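Local atomic coordinates of CCMAN5 (Cellulosimicrobium cellulans, PDB entry 2XSG), a protein that hydrolyses alpha-mannosides as a calcium-containing family 92 glycoside hydrolase, and probably uncaps mannose-6-phosphate on the glycans of yeast-made lysosomal enzymes. Residues A[140-145]-A[267-272]; A[259-264]-A[325-330]; A[446-451]-A[515-520]; A[453-458]-A[532-537]. All coordinates share one frame; numbering follows the deposited sequence.

Interaction 1 of 4, residues A[140-145]-A[267-272]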
loop_
_atom_site.group_PDB
_atom_site.type_symbol
_atom_site.label_atom_id
_atom_site.label_comp_id
_atom_site.label_asym_id
_atom_site.label_seq_id
_atom_site.Cartn_x
_atom_site.Cartn_y
_atom_site.Cartn_z
ATOM N N ALA A 140 4.197 -16.546 -9.985
ATOM C CA ALA A 140 4.869 -15.314 -10.419
ATOM C C ALA A 140 6.326 -15.238 -10.019
ATOM O O ALA A 140 6.697 -15.704 -8.944
ATOM C CB ALA A 140 4.134 -14.081 -9.866
ATOM N N ALA A 141 7.136 -14.635 -10.891
ATOM C CA ALA A 141 8.431 -14.089 -10.515
ATOM C C ALA A 141 8.282 -12.577 -10.566
ATOM O O ALA A 141 7.192 -12.095 -10.878
ATOM C CB ALA A 141 9.520 -14.561 -11.474
ATOM N N THR A 142 9.361 -11.840 -10.269
ATOM C CA THR A 142 9.358 -10.371 -10.212
ATOM C C THR A 142 8.638 -9.751 -11.409
ATOM O O THR A 142 7.741 -8.898 -11.241
ATOM C CB THR A 142 10.817 -9.797 -10.122
ATOM O OG1 THR A 142 11.497 -10.382 -9.007
ATOM C CG2 THR A 142 10.834 -8.280 -9.964
ATOM N N ARG A 143 9.021 -10.185 -12.613
ATOM C CA ARG A 143 8.527 -9.558 -13.843
ATOM C C ARG A 143 7.596 -10.470 -14.638
ATOM O O ARG A 143 7.075 -10.053 -15.672
ATOM C CB ARG A 143 9.704 -9.114 -14.733
ATOM C CG ARG A 143 10.661 -8.130 -14.064
ATOM C CD ARG A 143 12.005 -7.969 -14.802
ATOM N NE ARG A 143 12.898 -7.142 -13.986
ATOM C CZ ARG A 143 13.621 -7.561 -12.959
ATOM N NH1 ARG A 143 14.363 -6.685 -12.289
ATOM N NH2 ARG A 143 13.626 -8.848 -12.600
ATOM N N SER A 144 7.379 -11.701 -14.160
ATOM C CA SER A 144 6.734 -12.723 -14.981
ATOM C C SER A 144 5.559 -13.412 -14.305
ATOM O O SER A 144 5.548 -13.610 -13.089
ATOM C CB SER A 144 7.725 -13.820 -15.377
ATOM O OG SER A 144 8.844 -13.306 -16.059
ATOM N N GLY A 145 4.588 -13.798 -15.122
ATOM C CA GLY A 145 3.507 -14.649 -14.680
ATOM C C GLY A 145 3.519 -15.924 -15.488
ATOM O O GLY A 145 3.587 -15.879 -16.724
ATOM N N GLN A 267 14.077 -14.595 -20.496
ATOM C CA GLN A 267 15.144 -15.593 -20.573
ATOM C C GLN A 267 16.004 -15.593 -19.302
ATOM O O GLN A 267 16.401 -16.668 -18.832
ATOM C CB GLN A 267 15.992 -15.473 -21.854
ATOM C CG GLN A 267 17.008 -14.336 -21.916
ATOM C CD GLN A 267 17.559 -14.096 -23.332
ATOM O OE1 GLN A 267 17.040 -14.644 -24.322
ATOM N NE2 GLN A 267 18.606 -13.266 -23.435
ATOM N N VAL A 268 16.240 -14.406 -18.731
ATOM C CA VAL A 268 17.005 -14.289 -17.480
ATOM C C VAL A 268 16.234 -14.872 -16.303
ATOM O O VAL A 268 16.745 -15.715 -15.592
ATOM C CB VAL A 268 17.464 -12.820 -17.191
ATOM C CG1 VAL A 268 18.022 -12.690 -15.765
ATOM C CG2 VAL A 268 18.540 -12.387 -18.203
ATOM N N GLU A 269 14.982 -14.458 -16.157
ATOM C CA GLU A 269 14.148 -14.815 -15.020
ATOM C C GLU A 269 13.699 -16.277 -15.001
ATOM O O GLU A 269 13.727 -16.933 -13.954
ATOM C CB GLU A 269 12.905 -13.919 -15.032
ATOM C CG GLU A 269 12.402 -13.573 -13.684
ATOM C CD GLU A 269 11.549 -12.313 -13.681
ATOM O OE1 GLU A 269 10.421 -12.359 -14.229
ATOM O OE2 GLU A 269 12.005 -11.304 -13.095
ATOM N N LEU A 270 13.276 -16.772 -16.164
ATOM C CA LEU A 270 12.629 -18.071 -16.267
ATOM C C LEU A 270 13.492 -19.158 -16.920
ATOM O O LEU A 270 13.331 -20.344 -16.605
ATOM C CB LEU A 270 11.309 -17.946 -17.031
ATOM C CG LEU A 270 10.306 -16.902 -16.529
ATOM C CD1 LEU A 270 9.034 -16.991 -17.356
ATOM C CD2 LEU A 270 10.009 -17.020 -15.036
ATOM N N GLY A 271 14.384 -18.757 -17.817
ATOM C CA GLY A 271 15.200 -19.682 -18.606
ATOM C C GLY A 271 14.387 -20.874 -19.073
ATOM O O GLY A 271 13.306 -20.703 -19.641
ATOM N N ASP A 272 14.901 -22.078 -18.805
ATOM C CA ASP A 272 14.188 -23.333 -19.111
ATOM C C ASP A 272 13.633 -23.992 -17.849
ATOM O O ASP A 272 13.282 -25.173 -17.853
ATOM C CB ASP A 272 15.100 -24.326 -19.859
ATOM C CG ASP A 272 15.643 -23.770 -21.170
ATOM O OD1 ASP A 272 14.862 -23.298 -22.025
ATOM O OD2 ASP A 272 16.874 -23.816 -21.352
#
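Glu269 leaves its helix with chi1 strained to -146° and runs on extended beyond CG (chi2 158°), which carries its carboxylate into the tight hairpin turn 141-144; from the turn, Arg143 sets CG beside its backbone N and stretches its chain out past the same group. The two side chains cross at about a right angle. NH2 of Arg143 reaches OE2 of Glu269 at 3.0 Å, a salt bridge in which the carboxylate oxygen lies at the guanidinium edge, close to its plane, although the two flat groups are turned 37° apart. OE1 of Glu269 is gripped twice: Ser144 OG donates to it at 2.6 Å, nearly along the C-O direction, and Arg143 N donates at 3.0 Å from the syn side. Arg143 N also makes a weak bond to OE2, and CB of Ala141 packs 3.6 Å from OE1. Beside the polar cluster, Leu270 lays CD2 3.9 Å from CB of Ser144. Outside the two segments, NE of Arg143 bonds the carbonyl of Thr326, and OG of Ser144 also bonds OG1 of Thr253 on strand 248-255. A glutamine in place of Glu269 would probably leave the Arg143 guanidinium without its countercharge here and weaken the hold on the turn. The contact joins the hairpin of the N-terminal beta domain to the end of helix 259-270. With both oxygens of a buried carboxylate engaged and a guanidinium alongside, the cluster probably stabilises the ionised form of Glu269.

Interaction 2 of 4, residues A[259-264]-A[325-330]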
loop_
_atom_site.group_PDB
_atom_site.type_symbol
_atom_site.label_atom_id
_atom_site.label_comp_id
_atom_site.label_asym_id
_atom_site.label_seq_id
_atom_site.Cartn_x
_atom_site.Cartn_y
_atom_site.Cartn_z
ATOM N N VAL A 259 9.550 -4.344 -25.601
ATOM C CA VAL A 259 9.220 -5.732 -25.837
ATOM C C VAL A 259 10.491 -6.583 -25.792
ATOM O O VAL A 259 10.517 -7.640 -25.156
ATOM C CB VAL A 259 8.465 -5.914 -27.176
ATOM C CG1 VAL A 259 8.732 -7.308 -27.769
ATOM C CG2 VAL A 259 6.952 -5.694 -26.955
ATOM N N GLU A 260 11.553 -6.114 -26.447
ATOM C CA GLU A 260 12.758 -6.893 -26.487
ATOM C C GLU A 260 13.397 -6.988 -25.105
ATOM O O GLU A 260 13.907 -8.051 -24.738
ATOM C CB GLU A 260 13.741 -6.399 -27.563
ATOM C CG GLU A 260 14.948 -7.355 -27.783
ATOM C CD GLU A 260 14.603 -8.709 -28.447
ATOM O OE1 GLU A 260 13.696 -8.787 -29.311
ATOM O OE2 GLU A 260 15.266 -9.710 -28.102
ATOM N N GLN A 261 13.325 -5.920 -24.320
ATOM C CA GLN A 261 13.771 -6.016 -22.934
ATOM C C GLN A 261 12.950 -7.063 -22.149
ATOM O O GLN A 261 13.516 -7.826 -21.367
ATOM C CB GLN A 261 13.762 -4.656 -22.233
ATOM C CG GLN A 261 14.369 -4.702 -20.832
ATOM C CD GLN A 261 15.852 -5.048 -20.855
ATOM O OE1 GLN A 261 16.660 -4.271 -21.346
ATOM N NE2 GLN A 261 16.208 -6.221 -20.334
ATOM N N ALA A 262 11.638 -7.124 -22.394
ATOM C CA ALA A 262 10.781 -8.134 -21.754
ATOM C C ALA A 262 11.215 -9.573 -22.120
ATOM O O ALA A 262 11.221 -10.456 -21.282
ATOM C CB ALA A 262 9.315 -7.900 -22.103
ATOM N N ARG A 263 11.585 -9.775 -23.385
ATOM C CA ARG A 263 12.124 -11.056 -23.866
ATOM C C ARG A 263 13.419 -11.464 -23.169
ATOM O O ARG A 263 13.583 -12.615 -22.757
ATOM C CB ARG A 263 12.333 -10.981 -25.379
ATOM C CG ARG A 263 11.036 -11.073 -26.168
ATOM C CD ARG A 263 11.294 -10.674 -27.609
ATOM N NE ARG A 263 10.090 -10.722 -28.429
ATOM C CZ ARG A 263 9.958 -10.135 -29.617
ATOM N NH1 ARG A 263 10.960 -9.416 -30.127
ATOM N NH2 ARG A 263 8.811 -10.259 -30.295
ATOM N N ILE A 264 14.337 -10.513 -23.047
ATOM C CA ILE A 264 15.575 -10.728 -22.309
ATOM C C ILE A 264 15.265 -11.049 -20.839
ATOM O O ILE A 264 15.761 -12.042 -20.298
ATOM C CB ILE A 264 16.478 -9.507 -22.415
ATOM C CG1 ILE A 264 17.009 -9.384 -23.849
ATOM C CG2 ILE A 264 17.621 -9.552 -21.355
ATOM C CD1 ILE A 264 17.565 -8.008 -24.159
ATOM N N ALA A 325 10.426 -1.632 -10.831
ATOM C CA ALA A 325 10.260 -1.100 -12.195
ATOM C C ALA A 325 11.572 -1.107 -13.003
ATOM O O ALA A 325 11.733 -0.336 -13.948
ATOM C CB ALA A 325 9.686 0.301 -12.139
ATOM N N THR A 326 12.475 -2.014 -12.640
ATOM C CA THR A 326 13.803 -2.170 -13.264
ATOM C C THR A 326 13.898 -3.453 -14.089
ATOM O O THR A 326 13.405 -4.504 -13.676
ATOM C CB THR A 326 14.919 -2.200 -12.167
ATOM O OG1 THR A 326 14.775 -1.050 -11.325
ATOM C CG2 THR A 326 16.345 -2.239 -12.750
ATOM N N SER A 327 14.559 -3.361 -15.239
ATOM C CA SER A 327 14.829 -4.518 -16.087
ATOM C C SER A 327 15.948 -5.373 -15.513
ATOM O O SER A 327 16.649 -4.935 -14.602
ATOM C CB SER A 327 15.222 -4.053 -17.487
ATOM O OG SER A 327 16.509 -3.442 -17.496
ATOM N N THR A 328 16.123 -6.582 -16.057
ATOM C CA THR A 328 17.248 -7.453 -15.662
ATOM C C THR A 328 18.595 -6.895 -16.136
ATOM O O THR A 328 19.652 -7.332 -15.681
ATOM C CB THR A 328 17.059 -8.927 -16.120
ATOM O OG1 THR A 328 16.947 -8.984 -17.553
ATOM C CG2 THR A 328 15.810 -9.525 -15.488
ATOM N N SER A 329 18.542 -5.918 -17.044
ATOM C CA SER A 329 19.738 -5.256 -17.534
ATOM C C SER A 329 20.100 -4.009 -16.722
ATOM O O SER A 329 21.049 -3.303 -17.077
ATOM C CB SER A 329 19.581 -4.888 -19.013
ATOM O OG SER A 329 19.217 -6.018 -19.779
ATOM N N GLY A 330 19.341 -3.739 -15.658
ATOM C CA GLY A 330 19.568 -2.577 -14.797
ATOM C C GLY A 330 19.115 -1.238 -15.358
ATOM O O GLY A 330 19.668 -0.203 -14.997
#
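A type I beta turn, Ser327 to Gly330, in the loop between strands 323-324 and 331-333 packs against the opening turns of helix 259-270, which follows the last strand of the large antiparallel beta sheet. Gln261 carries most of the contact. Its CG stands opposite the backbone N (chi1 -174°) and the chain bends at chi2 (65°), so that the amide is laid across Ser327, with CG 3.5 Å and CD 3.6 Å from CB of Ser327. Beyond that serine, NE2 of Gln261 donates to OG of Ser329 at 3.1 Å, the hydroxyl lying 18° out of the amide plane. The same NE2 also bonds OD1 of Asp265, one turn further along the helix, and OG1 of Thr328 bonds that carboxylate too, so Asp265 ties the helix to the turn beside the amide. An alanine replacing Gln261 would probably cost Ser329 its bond from the helix and open a gap over the Ser327 methylene. Within the turn, OG of Ser327 accepts a weak bond from Ser329 N and has a further partner in OG1 of Thr331. At the more exposed margin, the CG2 methyl of Ile264 rests 3.9 Å from OG1 of Thr328.

Interaction 3 of 4, residues A[446-451]-A[515-520]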
loop_
_atom_site.group_PDB
_atom_site.type_symbol
_atom_site.label_atom_id
_atom_site.label_comp_id
_atom_site.label_asym_id
_atom_site.label_seq_id
_atom_site.Cartn_x
_atom_site.Cartn_y
_atom_site.Cartn_z
ATOM N N LEU A 446 0.881 34.341 2.206
ATOM C CA LEU A 446 2.124 34.661 2.906
ATOM C C LEU A 446 1.889 35.731 3.977
ATOM O O LEU A 446 2.326 35.586 5.122
ATOM C CB LEU A 446 3.211 35.088 1.927
ATOM C CG LEU A 446 3.774 33.970 1.038
ATOM C CD1 LEU A 446 4.551 34.564 -0.107
ATOM C CD2 LEU A 446 4.630 32.981 1.823
ATOM N N ARG A 447 1.158 36.776 3.611
ATOM C CA ARG A 447 0.836 37.843 4.548
ATOM C C ARG A 447 0.084 37.331 5.790
ATOM O O ARG A 447 0.481 37.629 6.924
ATOM C CB ARG A 447 0.077 38.954 3.820
ATOM C CG ARG A 447 -0.338 40.113 4.714
ATOM C CD ARG A 447 -0.326 41.424 3.961
ATOM N NE ARG A 447 1.024 41.986 3.909
ATOM C CZ ARG A 447 1.782 42.045 2.815
ATOM N NH1 ARG A 447 1.323 41.585 1.653
ATOM N NH2 ARG A 447 2.994 42.578 2.888
ATOM N N ARG A 448 -0.968 36.534 5.591
ATOM C CA ARG A 448 -1.795 36.112 6.728
ATOM C C ARG A 448 -1.302 34.833 7.422
ATOM O O ARG A 448 -1.624 34.581 8.596
ATOM C CB ARG A 448 -3.282 36.031 6.336
ATOM C CG ARG A 448 -3.697 34.721 5.652
ATOM C CD ARG A 448 -5.177 34.698 5.354
ATOM N NE ARG A 448 -5.521 35.424 4.133
ATOM C CZ ARG A 448 -5.624 34.861 2.936
ATOM N NH1 ARG A 448 -5.390 33.556 2.792
ATOM N NH2 ARG A 448 -5.950 35.597 1.886
ATOM N N GLY A 449 -0.525 34.027 6.698
ATOM C CA GLY A 449 0.061 32.806 7.252
ATOM C C GLY A 449 -0.723 31.514 7.076
ATOM O O GLY A 449 -0.395 30.508 7.717
ATOM N N TYR A 450 -1.726 31.519 6.194
ATOM C CA TYR A 450 -2.581 30.336 5.972
ATOM C C TYR A 450 -3.507 30.481 4.753
ATOM O O TYR A 450 -3.802 31.592 4.302
ATOM C CB TYR A 450 -3.422 30.018 7.218
ATOM C CG TYR A 450 -4.315 31.170 7.627
ATOM C CD1 TYR A 450 -5.615 31.286 7.130
ATOM C CD2 TYR A 450 -3.844 32.165 8.488
ATOM C CE1 TYR A 450 -6.432 32.355 7.495
ATOM C CE2 TYR A 450 -4.656 33.236 8.861
ATOM C CZ TYR A 450 -5.937 33.330 8.359
ATOM O OH TYR A 450 -6.726 34.399 8.734
ATOM N N VAL A 451 -3.979 29.353 4.239
ATOM C CA VAL A 451 -4.945 29.356 3.138
ATOM C C VAL A 451 -6.346 29.592 3.717
ATOM O O VAL A 451 -6.813 28.817 4.555
ATOM C CB VAL A 451 -4.892 28.028 2.343
ATOM C CG1 VAL A 451 -5.803 28.094 1.108
ATOM C CG2 VAL A 451 -3.444 27.703 1.937
ATOM N N ARG A 515 -10.326 29.376 9.023
ATOM C CA ARG A 515 -10.184 30.790 9.340
ATOM C C ARG A 515 -10.318 31.601 8.072
ATOM O O ARG A 515 -9.696 31.293 7.055
ATOM C CB ARG A 515 -8.829 31.042 9.984
ATOM C CG ARG A 515 -8.819 32.156 11.006
ATOM C CD ARG A 515 -7.393 32.489 11.447
ATOM N NE ARG A 515 -7.404 33.585 12.421
ATOM C CZ ARG A 515 -6.402 33.894 13.238
ATOM N NH1 ARG A 515 -5.266 33.200 13.222
ATOM N NH2 ARG A 515 -6.544 34.907 14.078
ATOM N N ALA A 516 -11.155 32.639 8.146
ATOM C CA ALA A 516 -11.437 33.510 7.022
ATOM C C ALA A 516 -10.211 34.365 6.666
ATOM O O ALA A 516 -9.251 34.462 7.447
ATOM C CB ALA A 516 -12.656 34.400 7.332
ATOM N N ALA A 517 -10.256 34.981 5.489
ATOM C CA ALA A 517 -9.189 35.878 5.055
ATOM C C ALA A 517 -8.902 36.994 6.071
ATOM O O ALA A 517 -7.743 37.288 6.342
ATOM C CB ALA A 517 -9.488 36.447 3.667
ATOM N N ASP A 518 -9.949 37.565 6.673
ATOM C CA ASP A 518 -9.783 38.686 7.613
ATOM C C ASP A 518 -9.382 38.254 9.037
ATOM O O ASP A 518 -9.379 39.063 9.976
ATOM C CB ASP A 518 -11.029 39.603 7.613
ATOM C CG ASP A 518 -12.281 38.934 8.201
ATOM O OD1 ASP A 518 -12.199 37.807 8.742
ATOM O OD2 ASP A 518 -13.364 39.553 8.136
ATOM N N GLY A 519 -9.036 36.980 9.193
ATOM C CA GLY A 519 -8.714 36.429 10.508
ATOM C C GLY A 519 -9.880 35.977 11.388
ATOM O O GLY A 519 -9.651 35.395 12.453
ATOM N N SER A 520 -11.121 36.262 10.976
ATOM C CA SER A 520 -12.322 35.741 11.665
ATOM C C SER A 520 -12.265 34.234 11.615
ATOM O O SER A 520 -11.941 33.668 10.568
ATOM C CB SER A 520 -13.611 36.129 10.931
ATOM O OG SER A 520 -13.735 37.520 10.761
HETATM O O HOH W 1 -8.196 27.892 7.167
#
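The type I beta turn Ala516 to Gly519, on the surface of the catalytic domain, receives the tyrosine that follows the end of helix 443-448. Gly449, with positive phi, ends the helical course, and Tyr450 sets CG between its backbone N and carbonyl carbon (chi1 59°), which directs the ring toward the turn. The phenol OH donates to Ala516 O at 2.8 Å, nearly straight onto the carbonyl (C=O...donor angle 167°) and at the ring edge, in its plane. Ala516 O also accepts the turn's own bond from Gly519 N. Two arginines flank the ring from opposite sides. CD of Arg448 lies 3.3 Å above one face, toward the rim; its NH1 bonds Tyr450 O, while CA of Ala517 lies over a guanidinium face, with NE of Arg448 3.6 Å from Ala517 O. On the other side Arg515 crosses the tyrosine with its CD 3.5 Å from CZ of Tyr450; its guanidinium is almost parallel to the ring, 8° apart. NE of Arg515 is fixed by Gly519 O, while NH1 bonds Lys494 O. A water completes the join, donating to Val451 O at 3.1 Å and accepting from Arg515 N at 3.2 Å.

Interaction 4 of 4, residues A[453-458]-A[532-537]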
loop_
_atom_site.group_PDB
_atom_site.type_symbol
_atom_site.label_atom_id
_atom_site.label_comp_id
_atom_site.label_asym_id
_atom_site.label_seq_id
_atom_site.Cartn_x
_atom_site.Cartn_y
_atom_site.Cartn_z
ATOM N N GLY A 453 -10.068 29.650 4.687
ATOM C CA GLY A 453 -11.127 28.627 4.637
ATOM C C GLY A 453 -10.695 27.205 4.276
ATOM O O GLY A 453 -11.538 26.337 4.021
ATOM N N ASN A 454 -9.390 26.950 4.260
ATOM C CA ASN A 454 -8.879 25.637 3.866
ATOM C C ASN A 454 -7.847 25.100 4.881
ATOM O O ASN A 454 -6.660 25.065 4.597
ATOM C CB ASN A 454 -8.309 25.681 2.433
ATOM C CG ASN A 454 -8.197 24.297 1.788
ATOM O OD1 ASN A 454 -8.079 23.278 2.466
ATOM N ND2 ASN A 454 -8.238 24.266 0.467
ATOM N N PRO A 455 -8.311 24.686 6.076
ATOM C CA PRO A 455 -7.365 24.237 7.098
ATOM C C PRO A 455 -6.571 23.001 6.656
ATOM O O PRO A 455 -5.434 22.823 7.072
ATOM C CB PRO A 455 -8.264 23.934 8.313
ATOM C CG PRO A 455 -9.622 23.702 7.735
ATOM C CD PRO A 455 -9.705 24.617 6.550
ATOM N N GLY A 456 -7.159 22.182 5.793
ATOM C CA GLY A 456 -6.518 20.947 5.332
ATOM C C GLY A 456 -5.298 21.210 4.481
ATOM O O GLY A 456 -4.247 20.603 4.691
ATOM N N ALA A 457 -5.437 22.116 3.511
ATOM C CA ALA A 457 -4.331 22.471 2.637
ATOM C C ALA A 457 -3.184 23.121 3.433
ATOM O O ALA A 457 -2.009 22.912 3.112
ATOM C CB ALA A 457 -4.816 23.406 1.512
ATOM N N SER A 458 -3.539 23.896 4.464
ATOM C CA SER A 458 -2.553 24.560 5.338
ATOM C C SER A 458 -1.704 23.567 6.114
ATOM O O SER A 458 -0.483 23.606 6.011
ATOM C CB SER A 458 -3.212 25.552 6.307
ATOM O OG SER A 458 -3.870 26.606 5.603
ATOM N N ALA A 532 -15.444 21.970 6.436
ATOM C CA ALA A 532 -14.330 22.925 6.248
ATOM C C ALA A 532 -13.356 22.631 5.092
ATOM O O ALA A 532 -12.143 22.930 5.193
ATOM C CB ALA A 532 -13.564 23.120 7.571
ATOM N N GLY A 533 -13.874 22.057 4.004
ATOM C CA GLY A 533 -13.076 21.765 2.812
ATOM C C GLY A 533 -12.124 20.582 2.949
ATOM O O GLY A 533 -11.290 20.362 2.070
ATOM N N LEU A 534 -12.245 19.826 4.043
ATOM C CA LEU A 534 -11.325 18.728 4.339
ATOM C C LEU A 534 -11.571 17.474 3.510
ATOM O O LEU A 534 -12.711 17.127 3.196
ATOM C CB LEU A 534 -11.382 18.335 5.819
ATOM C CG LEU A 534 -10.928 19.318 6.897
ATOM C CD1 LEU A 534 -11.262 18.724 8.246
ATOM C CD2 LEU A 534 -9.442 19.618 6.812
ATOM N N TYR A 535 -10.483 16.778 3.191
ATOM C CA TYR A 535 -10.573 15.536 2.443
ATOM C C TYR A 535 -10.507 14.285 3.317
ATOM O O TYR A 535 -9.490 14.042 3.982
ATOM C CB TYR A 535 -9.505 15.503 1.344
ATOM C CG TYR A 535 -9.952 16.246 0.103
ATOM C CD1 TYR A 535 -10.478 15.550 -0.996
ATOM C CD2 TYR A 535 -9.875 17.650 0.030
ATOM C CE1 TYR A 535 -10.910 16.236 -2.141
ATOM C CE2 TYR A 535 -10.301 18.335 -1.096
ATOM C CZ TYR A 535 -10.824 17.624 -2.177
ATOM O OH TYR A 535 -11.257 18.295 -3.302
ATOM N N GLN A 536 -11.593 13.504 3.295
ATOM C CA GLN A 536 -11.671 12.205 3.958
ATOM C C GLN A 536 -11.390 12.254 5.467
ATOM O O GLN A 536 -10.813 11.315 6.031
ATOM C CB GLN A 536 -10.711 11.220 3.308
ATOM C CG GLN A 536 -11.182 10.538 2.033
ATOM C CD GLN A 536 -10.176 9.451 1.634
ATOM O OE1 GLN A 536 -9.151 9.748 1.015
ATOM N NE2 GLN A 536 -10.454 8.184 2.017
ATOM N N GLY A 537 -11.818 13.336 6.122
ATOM C CA GLY A 537 -11.708 13.411 7.578
ATOM C C GLY A 537 -12.351 14.616 8.229
ATOM O O GLY A 537 -13.008 15.432 7.564
HETATM O O HOH W 2 -9.673 22.027 4.529
#
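Leu534 reaches Pro455 and Gly456 with a single methyl. Its CG stands beside the backbone N (chi1 -65°), and from CB through CG the chain leads to CD2, the atom that does the touching. CD2 of Leu534 lies 3.5 Å from CA of Gly456 and 4.2 Å from CG of Pro455, in the first turn of helix 455-474. Gly456 faces the leucine with no side chain in between, which is what lets the methyl settle against the backbone. The proline ring continues the apolar surface: its CG is 4.0 Å from CB of Ala532, and its CD comes within 3.3 Å of Ala532 O. No direct hydrogen bond joins the two segments. A water does so instead, donating to Ala532 O at 2.7 Å and to Asn454 OD1 at 2.9 Å while accepting from Gly456 N at 2.8 Å. Asn454 is the N-cap of the helix, and its OD1 also accepts from Ala457 N, which approaches from above the carbonyl plane. The water therefore links the capping oxygen and a first-turn N-H to the carbonyl of the loop. Further along that loop, the carbonyl of Gln536 bonds ND2 of Asn588, a residue of the calcium site. In the (alpha/alpha)6 barrel characteristic of the family 92 catalytic domain, the contact sets the start of helix 455-474 against the loop leading into helix 539-542: Leu539 packs on both Pro455 and Leu534, Tyr542 joins it on Leu534, and Pro514 touches Pro455 and Ala532.

The four contacts form two well-separated pairs, their nearest atoms about 25 Å apart. Interactions 1 and 2 share helix 259-270 and meet directly where Arg143 bonds Thr326; the first is buried and ionic, built on one carboxylate, whereas the second is partly buried and relies on a neutral amide and hydroxyls. Interactions 3 and 4, with centres about 14 Å apart, bind consecutive helices, 443-448 and 455-474, to the long loop region between strand 508-512 and helix 539-542. Interaction 3 lies at the surface and uses a phenol between arginines; interaction 4, deeper, combines apolar packing with a bridging water. They are joined by the bonds Arg515 O to Gly453 N and Val451 N to Ser458 OG.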